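Local atomic coordinates of biotin transporter BioY (Lactococcus lactis subsp. cremoris, PDB entry 4DVE), a protein that binds biotin in the membrane and probably works as the substrate-binding S component of an energy-coupling factor (ECF) ABC transporter. Residues A[31-36]-A[51-56]. Residues are numbered along the deposited sequence; the frame is centred on the assembly and turned at random.
Sequences IILGFL and QNMGIM. With BTN (biotin), chain D; BNG (nonyl beta-D-glucopyranoside), chain E.
Leu33 and Gln51 mark the nearest approach of the two backbones, their CA atoms 4.9 Å apart where helix 13-33 gives way to a type I turn from Leu33 to Leu36 beside segment 51-56 of helix 52-80. No direct hydrogen bond joins the segments; a water bridges them instead, donating to Leu33 O at 2.9 Å and accepting a weak bond from Gln51 N. Leu33 carries most of the apolar contact. Its CB rests against Gln51 CA, while its two methyls diverge: CD1 lies 3.5 Å from Gly54 N, and CD2 meets the methyl of selenomethionine Met53, 4.0 Å from CE. These two side chains cross at about a right angle, the bend at chi3 (73°) bringing CE round to the leucine. With no side chain on Gly54, CD1 can sit directly against the helix backbone. Gln51 passes along the other segment beside Gly34, its CG anti to the backbone N (chi1 -179°) and its chain extended; the absence of a side chain on Gly34 lets the amide carbon CD of Gln51 come 3.9 Å from Gly34 CA. An alanine in place of Gln51 would remove the amide and is likely to leave a gap beside Gly34 and Trp106. Ile31 CD1 packs 3.7 Å from C5' of the detergent's nonyl chain, and the Asn52 side chain lies against biotin, its ND2 3.6 Å from biotin C6. The arrangement is helix-helix packing, bridged by one water, within the membrane-embedded helical bundle of BioY, at the wall of the biotin pocket, where Asn52 also hydrogen-bonds Asp173 and Lys176.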
loop_
_atom_site.group_PDB
_atom_site.type_symbol
_atom_site.label_atom_id
_atom_site.label_comp_id
_atom_site.label_asym_id
_atom_site.label_seq_id
_atom_site.Cartn_x
_atom_site.Cartn_y
_atom_site.Cartn_z
ATOM N N ILE A 31 -3.390 6.386 -7.543
ATOM C CA ILE A 31 -4.198 6.323 -8.772
ATOM C C ILE A 31 -3.314 6.369 -10.024
ATOM O O ILE A 31 -3.479 5.546 -10.925
ATOM C CB ILE A 31 -5.274 7.442 -8.815
ATOM C CG1 ILE A 31 -6.325 7.224 -7.710
ATOM C CG2 ILE A 31 -5.953 7.490 -10.197
ATOM C CD1 ILE A 31 -7.280 8.387 -7.491
ATOM N N ILE A 32 -2.363 7.300 -10.070
ATOM C CA ILE A 32 -1.433 7.419 -11.216
ATOM C C ILE A 32 -0.632 6.111 -11.453
ATOM O O ILE A 32 -0.466 5.690 -12.586
ATOM C CB ILE A 32 -0.492 8.647 -11.037
ATOM C CG1 ILE A 32 -1.301 9.949 -11.212
ATOM C CG2 ILE A 32 0.668 8.634 -12.046
ATOM C CD1 ILE A 32 -0.605 11.192 -10.682
ATOM N N LEU A 33 -0.170 5.462 -10.385
ATOM C CA LEU A 33 0.519 4.172 -10.507
ATOM C C LEU A 33 -0.339 3.095 -11.180
ATOM O O LEU A 33 0.171 2.229 -11.880
ATOM C CB LEU A 33 1.010 3.684 -9.138
ATOM C CG LEU A 33 2.105 4.508 -8.426
ATOM C CD1 LEU A 33 2.342 3.900 -7.045
ATOM C CD2 LEU A 33 3.394 4.596 -9.215
ATOM N N GLY A 34 -1.641 3.168 -10.975
ATOM C CA GLY A 34 -2.586 2.298 -11.647
ATOM C C GLY A 34 -2.742 2.507 -13.149
ATOM O O GLY A 34 -3.379 1.682 -13.801
ATOM N N PHE A 35 -2.161 3.576 -13.707
ATOM C CA PHE A 35 -2.225 3.829 -15.163
ATOM C C PHE A 35 -1.270 2.914 -15.937
ATOM O O PHE A 35 -1.397 2.780 -17.154
ATOM C CB PHE A 35 -1.877 5.293 -15.530
ATOM C CG PHE A 35 -2.814 6.335 -14.973
ATOM C CD1 PHE A 35 -4.098 6.024 -14.555
ATOM C CD2 PHE A 35 -2.402 7.666 -14.907
ATOM C CE1 PHE A 35 -4.948 7.008 -14.067
ATOM C CE2 PHE A 35 -3.247 8.657 -14.421
ATOM C CZ PHE A 35 -4.523 8.322 -13.998
ATOM N N LEU A 36 -0.294 2.328 -15.246
ATOM C CA LEU A 36 0.505 1.238 -15.816
ATOM C C LEU A 36 -0.319 -0.037 -15.918
ATOM O O LEU A 36 -0.883 -0.480 -14.935
ATOM C CB LEU A 36 1.704 0.915 -14.941
ATOM C CG LEU A 36 3.031 1.556 -15.290
ATOM C CD1 LEU A 36 3.102 2.902 -14.592
ATOM C CD2 LEU A 36 4.166 0.632 -14.843
ATOM N N GLN A 51 0.918 -0.567 -8.447
ATOM C CA GLN A 51 0.106 0.301 -7.583
ATOM C C GLN A 51 0.257 0.038 -6.068
ATOM O O GLN A 51 0.117 0.960 -5.249
ATOM C CB GLN A 51 -1.359 0.231 -8.063
ATOM C CG GLN A 51 -2.346 1.072 -7.330
ATOM C CD GLN A 51 -3.688 1.191 -8.055
ATOM O OE1 GLN A 51 -4.074 2.291 -8.507
ATOM N NE2 GLN A 51 -4.414 0.092 -8.139
ATOM N N ASN A 52 0.542 -1.217 -5.686
ATOM C CA ASN A 52 0.767 -1.522 -4.292
ATOM C C ASN A 52 1.954 -0.765 -3.671
ATOM O O ASN A 52 2.005 -0.592 -2.460
ATOM C CB ASN A 52 0.839 -3.034 -4.016
ATOM C CG ASN A 52 1.981 -3.712 -4.721
ATOM O OD1 ASN A 52 2.257 -3.412 -5.883
ATOM N ND2 ASN A 52 2.644 -4.656 -4.028
HETATM N N MSE A 53 2.884 -0.270 -4.480
HETATM C CA MSE A 53 3.970 0.558 -3.942
HETATM C C MSE A 53 3.444 1.827 -3.253
HETATM O O MSE A 53 3.983 2.277 -2.208
HETATM C CB MSE A 53 4.927 0.922 -5.078
HETATM C CG MSE A 53 6.103 1.741 -4.536
HETATM SE SE MSE A 53 7.468 2.052 -5.933
HETATM C CE MSE A 53 6.455 3.382 -6.965
ATOM N N GLY A 54 2.440 2.460 -3.856
ATOM C CA GLY A 54 1.874 3.684 -3.285
ATOM C C GLY A 54 1.213 3.418 -1.932
ATOM O O GLY A 54 1.216 4.280 -1.044
ATOM N N ILE A 55 0.609 2.239 -1.814
ATOM C CA ILE A 55 0.010 1.787 -0.585
ATOM C C ILE A 55 1.083 1.678 0.497
ATOM O O ILE A 55 0.848 2.046 1.635
ATOM C CB ILE A 55 -0.680 0.406 -0.722
ATOM C CG1 ILE A 55 -1.708 0.401 -1.868
ATOM C CG2 ILE A 55 -1.340 0.016 0.605
ATOM C CD1 ILE A 55 -2.753 1.502 -1.779
HETATM N N MSE A 56 2.263 1.204 0.112
HETATM C CA MSE A 56 3.373 1.033 1.037
HETATM C C MSE A 56 3.910 2.344 1.542
HETATM O O MSE A 56 4.329 2.441 2.710
HETATM C CB MSE A 56 4.550 0.315 0.365
HETATM C CG MSE A 56 4.240 -1.120 0.055
HETATM SE SE MSE A 56 5.806 -1.986 -0.790
HETATM C CE MSE A 56 4.843 -3.263 -1.949
HETATM C C11 BTN D . -6.385 -5.123 -8.450
HETATM O O11 BTN D . -6.124 -4.062 -9.062
HETATM O O12 BTN D . -7.407 -5.763 -8.732
HETATM C C10 BTN D . -5.467 -5.646 -7.328
HETATM C C9 BTN D . -4.260 -6.429 -7.850
HETATM C C8 BTN D . -3.422 -6.981 -6.673
HETATM C C7 BTN D . -2.058 -7.498 -7.154
HETATM C C2 BTN D . -1.190 -8.015 -6.021
HETATM S S1 BTN D . -0.679 -6.673 -4.934
HETATM C C6 BTN D . 0.626 -7.676 -4.258
HETATM C C5 BTN D . 1.167 -8.579 -5.394
HETATM N N1 BTN D . 2.255 -7.940 -6.087
HETATM C C3 BTN D . 1.965 -7.646 -7.351
HETATM O O3 BTN D . 2.726 -7.106 -8.156
HETATM N N2 BTN D . 0.710 -8.058 -7.601
HETATM C C4 BTN D . 0.090 -8.706 -6.472
HETATM C C1 BNG E . -8.738 12.953 -0.932
HETATM C C2 BNG E . -7.812 12.831 0.273
HETATM C C3 BNG E . -8.551 13.160 1.564
HETATM C C4 BNG E . -9.314 14.472 1.438
HETATM C C5 BNG E . -10.150 14.497 0.164
HETATM C C6 BNG E . -10.855 15.838 -0.002
HETATM C "C1'" BNG E . -8.789 12.938 -3.293
HETATM C "C2'" BNG E . -7.880 13.202 -4.488
HETATM C "C3'" BNG E . -8.415 12.520 -5.741
HETATM C "C4'" BNG E . -7.398 12.586 -6.875
HETATM C "C5'" BNG E . -7.968 11.989 -8.156
HETATM C "C6'" BNG E . -6.883 11.830 -9.214
HETATM C "C7'" BNG E . -7.491 11.526 -10.578
HETATM C "C8'" BNG E . -6.415 11.118 -11.577
HETATM C "C9'" BNG E . -5.315 12.155 -11.645
HETATM O O1 BNG E . -7.993 12.732 -2.128
HETATM O O2 BNG E . -7.296 11.497 0.344
HETATM O O3 BNG E . -7.610 13.257 2.640
HETATM O O4 BNG E . -10.171 14.637 2.574
HETATM O O5 BNG E . -9.308 14.260 -0.962
HETATM O O6 BNG E . -11.272 15.993 -1.363
HETATM O O HOH W 1 -0.305 -0.541 -11.246
#